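Local coordinates for uncharacterized protein (Leptotrichia buccalis, PDB 3T8K) that is of unknown function but folds as a row of ankyrin-type helical hairpins, a scaffold that in other proteins commonly serves for protein binding, at residues A[12-17]-A[43-48]; A[17-22]-A[55-60]; A[49-54]-A[86-91]. All coordinates share one frame; numbering follows the deposited sequence. Where two conformers were deposited one is given.

Interaction 1 (A[12-17]-A[43-48])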
loop_
_atom_site.group_PDB
_atom_site.type_symbol
_atom_site.label_atom_id
_atom_site.label_comp_id
_atom_site.label_asym_id
_atom_site.label_seq_id
_atom_site.Cartn_x
_atom_site.Cartn_y
_atom_site.Cartn_z
ATOM N N ALA A 12 -16.301 -3.685 1.664
ATOM C CA ALA A 12 -16.037 -2.648 0.662
ATOM C C ALA A 12 -16.188 -1.235 1.240
ATOM O O ALA A 12 -15.347 -0.364 0.997
ATOM C CB ALA A 12 -16.947 -2.834 -0.547
ATOM N N ALA A 13 -17.267 -1.014 1.994
ATOM C CA ALA A 13 -17.511 0.277 2.625
ATOM C C ALA A 13 -16.377 0.612 3.582
ATOM O O ALA A 13 -15.935 1.766 3.659
ATOM C CB ALA A 13 -18.855 0.263 3.366
ATOM N N ALA A 14 -15.902 -0.403 4.305
ATOM C CA ALA A 14 -14.876 -0.215 5.330
ATOM C C ALA A 14 -13.557 0.224 4.720
ATOM O O ALA A 14 -12.809 0.999 5.326
ATOM C CB ALA A 14 -14.665 -1.492 6.104
HETATM N N MSE A 15 -13.265 -0.285 3.530
HETATM C CA MSE A 15 -11.984 0.001 2.895
HETATM C C MSE A 15 -11.988 1.265 2.039
HETATM O O MSE A 15 -10.950 1.908 1.865
HETATM C CB MSE A 15 -11.548 -1.196 2.050
HETATM C CG MSE A 15 -10.154 -1.040 1.483
HETATM SE SE MSE A 15 -9.415 -2.794 1.154
HETATM C CE MSE A 15 -10.823 -3.514 0.069
ATOM N N LEU A 16 -13.150 1.615 1.497
ATOM C CA LEU A 16 -13.235 2.678 0.497
ATOM C C LEU A 16 -14.018 3.926 0.929
ATOM O O LEU A 16 -13.745 5.032 0.462
ATOM C CB LEU A 16 -13.847 2.118 -0.792
ATOM C CG LEU A 16 -13.099 0.918 -1.378
ATOM C CD1 LEU A 16 -13.934 0.212 -2.455
ATOM C CD2 LEU A 16 -11.747 1.363 -1.936
ATOM N N GLY A 17 -14.999 3.749 1.804
ATOM C CA GLY A 17 -15.898 4.841 2.121
ATOM C C GLY A 17 -15.543 5.678 3.334
ATOM O O GLY A 17 -14.487 5.541 3.936
ATOM N N TYR A 43 -8.743 -5.745 9.046
ATOM C CA TYR A 43 -7.687 -5.728 8.041
ATOM C C TYR A 43 -8.083 -4.842 6.854
ATOM O O TYR A 43 -7.278 -4.051 6.374
ATOM C CB TYR A 43 -7.326 -7.142 7.578
ATOM C CG TYR A 43 -5.939 -7.217 6.967
ATOM C CD1 TYR A 43 -4.861 -7.696 7.701
ATOM C CD2 TYR A 43 -5.708 -6.784 5.674
ATOM C CE1 TYR A 43 -3.580 -7.751 7.150
ATOM C CE2 TYR A 43 -4.433 -6.838 5.111
ATOM C CZ TYR A 43 -3.376 -7.318 5.854
ATOM O OH TYR A 43 -2.110 -7.363 5.299
ATOM N N ASP A 44 -9.329 -4.964 6.395
ATOM C CA ASP A 44 -9.846 -4.103 5.325
ATOM C C ASP A 44 -9.902 -2.632 5.740
ATOM O O ASP A 44 -9.515 -1.736 4.979
ATOM C CB ASP A 44 -11.252 -4.548 4.910
ATOM C CG ASP A 44 -11.286 -5.965 4.356
ATOM O OD1 ASP A 44 -10.247 -6.445 3.862
ATOM O OD2 ASP A 44 -12.361 -6.596 4.414
ATOM N N VAL A 45 -10.403 -2.376 6.945
ATOM C CA VAL A 45 -10.463 -1.013 7.458
ATOM C C VAL A 45 -9.100 -0.319 7.414
ATOM O O VAL A 45 -8.986 0.839 7.009
ATOM C CB VAL A 45 -10.944 -0.995 8.905
ATOM C CG1 VAL A 45 -10.960 0.423 9.444
ATOM C CG2 VAL A 45 -12.349 -1.610 8.995
ATOM N N LEU A 46 -8.068 -1.025 7.851
ATOM C CA LEU A 46 -6.753 -0.415 7.969
ATOM C C LEU A 46 -6.195 -0.015 6.610
ATOM O O LEU A 46 -5.246 0.776 6.522
ATOM C CB LEU A 46 -5.799 -1.354 8.703
ATOM C CG LEU A 46 -6.192 -1.501 10.171
ATOM C CD1 LEU A 46 -5.485 -2.691 10.807
ATOM C CD2 LEU A 46 -5.922 -0.210 10.935
ATOM N N ARG A 47 -6.799 -0.542 5.553
ATOM C CA ARG A 47 -6.355 -0.244 4.199
ATOM C C ARG A 47 -7.066 0.961 3.600
ATOM O O ARG A 47 -6.748 1.400 2.492
ATOM C CB ARG A 47 -6.485 -1.482 3.308
ATOM C CG ARG A 47 -5.497 -2.569 3.701
ATOM C CD ARG A 47 -5.608 -3.798 2.831
ATOM N NE ARG A 47 -6.766 -4.605 3.199
ATOM C CZ ARG A 47 -7.046 -5.798 2.682
ATOM N NH1 ARG A 47 -6.246 -6.334 1.768
ATOM N NH2 ARG A 47 -8.126 -6.459 3.082
ATOM N N ASN A 48 -8.019 1.510 4.346
ATOM C CA ASN A 48 -8.674 2.747 3.937
ATOM C C ASN A 48 -7.660 3.901 3.874
ATOM O O ASN A 48 -7.027 4.246 4.881
ATOM C CB ASN A 48 -9.810 3.077 4.909
ATOM C CG ASN A 48 -10.839 4.020 4.319
ATOM O OD1 ASN A 48 -10.498 5.039 3.714
ATOM N ND2 ASN A 48 -12.120 3.687 4.505
HETATM O O HOH W 1 -11.604 6.335 1.666
#

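Interaction 2 (A[17-22]-A[55-60])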
loop_
_atom_site.group_PDB
_atom_site.type_symbol
_atom_site.label_atom_id
_atom_site.label_comp_id
_atom_site.label_asym_id
_atom_site.label_seq_id
_atom_site.Cartn_x
_atom_site.Cartn_y
_atom_site.Cartn_z
ATOM N N GLY A 17 -14.999 3.749 1.804
ATOM C CA GLY A 17 -15.898 4.841 2.121
ATOM C C GLY A 17 -15.543 5.678 3.334
ATOM O O GLY A 17 -14.487 5.541 3.936
ATOM N N THR A 18 -16.455 6.576 3.683
ATOM C CA THR A 18 -16.322 7.358 4.896
ATOM C C THR A 18 -16.830 6.533 6.070
ATOM O O THR A 18 -17.416 5.455 5.887
ATOM C CB THR A 18 -17.160 8.638 4.809
ATOM O OG1 THR A 18 -18.538 8.291 4.577
ATOM C CG2 THR A 18 -16.683 9.510 3.667
ATOM N N TYR A 19 -16.634 7.058 7.274
ATOM C CA TYR A 19 -17.198 6.446 8.466
ATOM C C TYR A 19 -18.710 6.317 8.285
ATOM O O TYR A 19 -19.309 5.275 8.583
ATOM C CB TYR A 19 -16.883 7.315 9.687
ATOM C CG TYR A 19 -17.511 6.835 10.981
ATOM C CD1 TYR A 19 -17.253 5.562 11.474
ATOM C CD2 TYR A 19 -18.330 7.669 11.725
ATOM C CE1 TYR A 19 -17.823 5.125 12.656
ATOM C CE2 TYR A 19 -18.895 7.245 12.910
ATOM C CZ TYR A 19 -18.640 5.973 13.371
ATOM O OH TYR A 19 -19.211 5.550 14.554
ATOM N N GLU A 20 -19.325 7.381 7.782
ATOM C CA GLU A 20 -20.780 7.394 7.579
ATOM C C GLU A 20 -21.241 6.334 6.575
ATOM O O GLU A 20 -22.288 5.694 6.767
ATOM C CB GLU A 20 -21.252 8.776 7.128
ATOM C CG GLU A 20 -21.193 9.839 8.216
ATOM C CD GLU A 20 -19.769 10.227 8.590
ATOM O OE1 GLU A 20 -18.870 10.150 7.720
ATOM O OE2 GLU A 20 -19.551 10.610 9.760
ATOM N N ASP A 21 -20.478 6.167 5.498
ATOM C CA ASP A 21 -20.765 5.128 4.509
ATOM C C ASP A 21 -20.708 3.756 5.163
ATOM O O ASP A 21 -21.575 2.900 4.936
ATOM C CB ASP A 21 -19.738 5.136 3.374
ATOM C CG ASP A 21 -19.849 6.353 2.472
ATOM O OD1 ASP A 21 -20.935 6.963 2.393
ATOM O OD2 ASP A 21 -18.826 6.695 1.834
ATOM N N PHE A 22 -19.660 3.543 5.952
ATOM C CA PHE A 22 -19.466 2.269 6.630
ATOM C C PHE A 22 -20.616 1.982 7.577
ATOM O O PHE A 22 -21.115 0.855 7.627
ATOM C CB PHE A 22 -18.148 2.228 7.410
ATOM C CG PHE A 22 -18.140 1.188 8.490
ATOM C CD1 PHE A 22 -17.835 -0.130 8.200
ATOM C CD2 PHE A 22 -18.487 1.521 9.792
ATOM C CE1 PHE A 22 -17.861 -1.097 9.195
ATOM C CE2 PHE A 22 -18.508 0.557 10.784
ATOM C CZ PHE A 22 -18.200 -0.753 10.479
ATOM N N TYR A 55 -9.585 5.665 11.159
ATOM C CA TYR A 55 -9.599 5.739 12.609
ATOM C C TYR A 55 -11.010 5.563 13.180
ATOM O O TYR A 55 -11.220 4.723 14.052
ATOM C CB TYR A 55 -8.977 7.057 13.084
ATOM C CG TYR A 55 -8.933 7.205 14.588
ATOM C CD1 TYR A 55 -7.890 6.659 15.327
ATOM C CD2 TYR A 55 -9.931 7.894 15.269
ATOM C CE1 TYR A 55 -7.842 6.791 16.704
ATOM C CE2 TYR A 55 -9.891 8.033 16.647
ATOM C CZ TYR A 55 -8.845 7.478 17.358
ATOM O OH TYR A 55 -8.795 7.614 18.728
ATOM N N LYS A 56 -11.968 6.347 12.686
ATOM C CA LYS A 56 -13.334 6.301 13.215
ATOM C C LYS A 56 -13.963 4.915 13.053
ATOM O O LYS A 56 -14.589 4.394 13.980
ATOM C CB LYS A 56 -14.216 7.359 12.545
ATOM C CG LYS A 56 -13.934 8.781 12.995
ATOM C CD LYS A 56 -14.756 9.782 12.202
ATOM C CE LYS A 56 -14.505 11.207 12.681
ATOM N NZ LYS A 56 -15.342 12.193 11.937
ATOM N N ILE A 57 -13.798 4.322 11.874
ATOM C CA ILE A 57 -14.336 2.982 11.626
ATOM C C ILE A 57 -13.618 1.946 12.484
ATOM O O ILE A 57 -14.232 0.997 12.976
ATOM C CB ILE A 57 -14.207 2.584 10.136
ATOM C CG1 ILE A 57 -14.964 3.583 9.260
ATOM C CG2 ILE A 57 -14.700 1.160 9.913
ATOM C CD1 ILE A 57 -14.722 3.414 7.770
ATOM N N SER A 58 -12.305 2.118 12.654
ATOM C CA SER A 58 -11.541 1.170 13.452
ATOM C C SER A 58 -12.011 1.186 14.895
ATOM O O SER A 58 -12.240 0.135 15.495
ATOM C CB SER A 58 -10.039 1.480 13.400
ATOM O OG SER A 58 -9.470 1.032 12.184
HETATM N N MSE A 59 -12.135 2.389 15.450
HETATM C CA MSE A 59 -12.584 2.550 16.832
HETATM C C MSE A 59 -13.998 2.028 17.035
HETATM O O MSE A 59 -14.309 1.433 18.066
HETATM C CB MSE A 59 -12.498 4.012 17.251
HETATM C CG MSE A 59 -11.081 4.555 17.238
HETATM SE SE MSE A 59 -9.934 3.774 18.633
HETATM C CE MSE A 59 -9.773 1.934 18.038
ATOM N N PHE A 60 -14.853 2.256 16.048
ATOM C CA PHE A 60 -16.223 1.769 16.124
ATOM C C PHE A 60 -16.241 0.245 16.235
ATOM O O PHE A 60 -16.886 -0.314 17.123
ATOM C CB PHE A 60 -17.018 2.237 14.907
ATOM C CG PHE A 60 -18.401 1.634 14.812
ATOM C CD1 PHE A 60 -19.487 2.265 15.391
ATOM C CD2 PHE A 60 -18.603 0.438 14.146
ATOM C CE1 PHE A 60 -20.764 1.717 15.304
ATOM C CE2 PHE A 60 -19.875 -0.120 14.052
ATOM C CZ PHE A 60 -20.957 0.522 14.636
#

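Interaction 3 (A[49-54]-A[86-91])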
loop_
_atom_site.group_PDB
_atom_site.type_symbol
_atom_site.label_atom_id
_atom_site.label_comp_id
_atom_site.label_asym_id
_atom_site.label_seq_id
_atom_site.Cartn_x
_atom_site.Cartn_y
_atom_site.Cartn_z
ATOM N N ASN A 49 -7.518 4.496 2.691
ATOM C CA ASN A 49 -6.636 5.653 2.497
ATOM C C ASN A 49 -7.093 6.950 3.178
ATOM O O ASN A 49 -6.359 7.949 3.194
ATOM C CB ASN A 49 -6.457 5.922 1.001
ATOM C CG ASN A 49 -5.768 4.780 0.282
ATOM O OD1 ASN A 49 -4.780 4.230 0.772
ATOM N ND2 ASN A 49 -6.290 4.409 -0.884
ATOM N N ASN A 50 -8.312 6.940 3.708
ATOM C CA ASN A 50 -8.873 8.082 4.416
ATOM C C ASN A 50 -8.544 7.941 5.905
ATOM O O ASN A 50 -9.077 7.058 6.573
ATOM C CB ASN A 50 -10.396 8.125 4.190
ATOM C CG ASN A 50 -11.058 9.370 4.778
ATOM O OD1 ASN A 50 -10.722 9.819 5.868
ATOM N ND2 ASN A 50 -12.029 9.914 4.053
ATOM N N ASP A 51 -7.648 8.792 6.412
ATOM C CA ASP A 51 -7.177 8.676 7.795
ATOM C C ASP A 51 -8.315 8.781 8.799
ATOM O O ASP A 51 -8.382 8.015 9.761
ATOM C CB ASP A 51 -6.142 9.763 8.126
ATOM C CG ASP A 51 -4.785 9.509 7.489
ATOM O OD1 ASP A 51 -4.510 8.356 7.090
ATOM O OD2 ASP A 51 -3.987 10.471 7.404
ATOM N N GLU A 52 -9.183 9.763 8.591
ATOM C CA GLU A 52 -10.320 9.985 9.482
ATOM C C GLU A 52 -11.270 8.785 9.469
ATOM O O GLU A 52 -11.685 8.295 10.521
ATOM C CB GLU A 52 -11.065 11.258 9.088
ATOM C CG GLU A 52 -12.236 11.582 9.998
ATOM C CD GLU A 52 -13.085 12.721 9.472
ATOM O OE1 GLU A 52 -12.777 13.240 8.377
ATOM O OE2 GLU A 52 -14.064 13.095 10.150
ATOM N N ALA A 53 -11.604 8.315 8.271
ATOM C CA ALA A 53 -12.412 7.109 8.129
ATOM C C ALA A 53 -11.716 5.906 8.771
ATOM O O ALA A 53 -12.330 5.169 9.535
ATOM C CB ALA A 53 -12.714 6.841 6.659
ATOM N N ARG A 54 -10.428 5.718 8.477
ATOM C CA ARG A 54 -9.689 4.574 9.008
ATOM C C ARG A 54 -9.773 4.514 10.524
ATOM O O ARG A 54 -9.963 3.448 11.111
ATOM C CB ARG A 54 -8.210 4.640 8.597
ATOM C CG ARG A 54 -7.435 3.375 8.922
ATOM C CD ARG A 54 -5.905 3.599 8.914
ATOM N NE ARG A 54 -5.498 4.539 9.963
ATOM C CZ ARG A 54 -4.264 4.641 10.458
ATOM N NH1 ARG A 54 -3.292 3.857 10.009
ATOM N NH2 ARG A 54 -4.001 5.524 11.409
ATOM N N GLY A 86 -0.274 3.958 7.862
ATOM C CA GLY A 86 -0.501 4.874 8.974
ATOM C C GLY A 86 0.387 6.105 9.075
ATOM O O GLY A 86 0.344 6.822 10.080
ATOM N N GLY A 87 1.170 6.372 8.032
ATOM C CA GLY A 87 2.165 7.430 8.067
ATOM C C GLY A 87 1.660 8.866 8.131
ATOM O O GLY A 87 2.370 9.747 8.618
ATOM N N ASN A 88 0.446 9.111 7.642
ATOM C CA ASN A 88 -0.085 10.473 7.597
ATOM C C ASN A 88 -0.866 10.881 8.850
ATOM O O ASN A 88 -1.254 12.043 9.000
ATOM C CB ASN A 88 -0.951 10.669 6.352
ATOM C CG ASN A 88 -0.205 10.354 5.075
ATOM O OD1 ASN A 88 -0.588 9.453 4.328
ATOM N ND2 ASN A 88 0.871 11.093 4.818
ATOM N N ASP A 89 -1.084 9.926 9.746
ATOM C CA ASP A 89 -1.780 10.193 10.999
ATOM C C ASP A 89 -1.062 9.501 12.154
ATOM O O ASP A 89 -1.517 8.468 12.643
ATOM C CB ASP A 89 -3.228 9.697 10.904
ATOM C CG ASP A 89 -4.047 10.033 12.138
ATOM O OD1 ASP A 89 -3.552 10.787 12.998
ATOM O OD2 ASP A 89 -5.195 9.554 12.248
ATOM N N ILE A 90 0.064 10.066 12.586
ATOM C CA ILE A 90 0.870 9.434 13.626
ATOM C C ILE A 90 0.112 9.307 14.944
ATOM O O ILE A 90 0.188 8.274 15.610
ATOM C CB ILE A 90 2.239 10.142 13.841
ATOM C CG1 ILE A 90 3.081 9.362 14.850
ATOM C CG2 ILE A 90 2.067 11.586 14.292
ATOM C CD1 ILE A 90 3.401 7.959 14.403
ATOM N N THR A 91 -0.620 10.349 15.320
ATOM C CA THR A 91 -1.433 10.299 16.534
ATOM C C THR A 91 -2.423 9.127 16.471
ATOM O O THR A 91 -2.535 8.340 17.414
ATOM C CB THR A 91 -2.191 11.620 16.757
ATOM O OG1 THR A 91 -1.248 12.672 17.004
ATOM C CG2 THR A 91 -3.138 11.503 17.944
HETATM O O HOH W 2 -5.936 7.181 11.104
#

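Interaction 1 (A[12-17]-A[43-48])
This is a polar and apolar helix-end contact in an ankyrin-type fold: Asn48, in the turn after helix 41-45, hydrogen-bonds to backbone carbonyls at the C-terminal end of helix 10-16. Its ND2 donates to Ala14 O at 2.9 Å, meeting that oxygen from above the carbonyl plane. The second N-H runs to Gly17 O at 3.1 Å and lies in the carbonyl plane, nearly straight at 165°. Both acceptors lie close to the amide plane of Asn48, so the pair fixes how the amide is rotated. With CG anti to the backbone N (chi1 -159°), the amide reaches across to the end of helix 10-16. An asparagine suits this buried spot because its OD1 can accept while its ND2 donates: OD1 takes a hydrogen bond from Asn50 N and another, at 2.7 Å, from a water that also donates to Leu16 O. The backbone adds a CA-H...O contact from Asn48 CA to Met15 O at 3.2 Å. The selenomethionine Met15 bends at chi3, and its SE lies over one face of the Arg47 guanidinium, 3.8 Å from NE; Met15 also packs on Leu16 of the second subunit. Beside the polar group, the small Ala14 lets its CB close on Val45 CG2 at 3.7 Å. Val45 continues inward onto Ile57 and Leu61 of helix 51-63, and Ala14 onto Phe22 of helix 19-28.

Interaction 2 (A[17-22]-A[55-60])
Tyr19 and Phe22, on the first turn of helix 19-28, pack against Lys56, Ile57 and Phe60 of helix 51-63, an apolar helix-helix contact between two helices of the ankyrin-type fold. Tyr19 can be followed outward. Its CB lies 3.9 Å from Lys56 CB, and that Lys56 CB sits over one face of the Tyr19 ring, offset toward the rim, in a CH-pi contact. CG stands anti to the backbone N (chi1 176°), sending the ring across the neighbouring helix. At the ring edge CD1 meets Ile57 CG1 at 3.7 Å, and CE1 passes close to both Lys56 O and Phe60 CB. The tip, OH, ends 3.4 Å from Phe60 CD1. A tyrosine fits this partly exposed margin because its broad ring covers the carbons of Lys56, Ile57 and Phe60. Lys56 likewise spends its aliphatic part on the ring and carries NZ onward to a salt bridge with Glu52. Deeper in, the purely apolar Phe22 brings CE2 to 3.4 Å from Phe60 CD2, the two ring planes inclined at 76°; Phe60 also meets Phe26 edge-to-face. The start of helix 19-28 is fixed by a capping box: Asp21 N donates to Thr18 OG1 and Thr18 N to Asp21 OD2, each bond 3.0 Å long. Branched Ile57 meets Phe22 twice, with CD1 against Phe22 CB and CG2 over the centre of the Phe22 ring, 3.6 Å from its centroid.

Interaction 3 (A[49-54]-A[86-91])
One water is gripped from three directions where Asp51 and Arg54 face Asp89. It accepts from Arg54 NH2 at 2.6 Å and gives its two hydrogens to Asp51 O, at 2.9 Å, and to Asp89 OD2, at 2.7 Å. The water thus links the guanidinium and the carboxylate, whose nearest charged atoms, Arg54 NH2 and Asp89 OD2, stand 4.3 Å apart, too far for a salt bridge. Long, flexible arginine suits this role: bent at chi3 (64°), it packs NH1 against Gly86 CA, 3.1 Å away, while NH2 also hydrogen-bonds to Thr93 OG1. Gly86 has no side chain to obstruct that close approach. Asp51 and Asp89 run antiparallel alongside each other, and Asp51 OD2 rests 3.2 Å from Asn88 CB. Each helix start also has an N-cap of the expected type, a short side chain with an acceptor oxygen. Asn50 OD1 takes a 3.0 Å bond from Ala53 N, and Asp89 OD1 accepts from Gly92 N. The contact therefore joins the N-terminal ends of helices 51-63 and 90-102, with Ile90 packing beyond onto helix 129-140.

The three contacts run through the N-terminal part of the array, with centres about 8 Å apart for interactions 1 and 2 and about 12 Å for either with interaction 3. Interactions 1 and 2 share Gly17: the first joins helix 10-16 to helix 41-45, the second the following helices, 19-28 and 51-63. Val45 on Ile57 connects them. Helix 51-63 serves both interactions 2 and 3, and Ala53 CB lies against Gly17 O. Along the chain interaction 2 crosses both others, whereas interaction 1 closes before interaction 3 opens, consistent with a repeat fold in which helices pack on near neighbours in the chain.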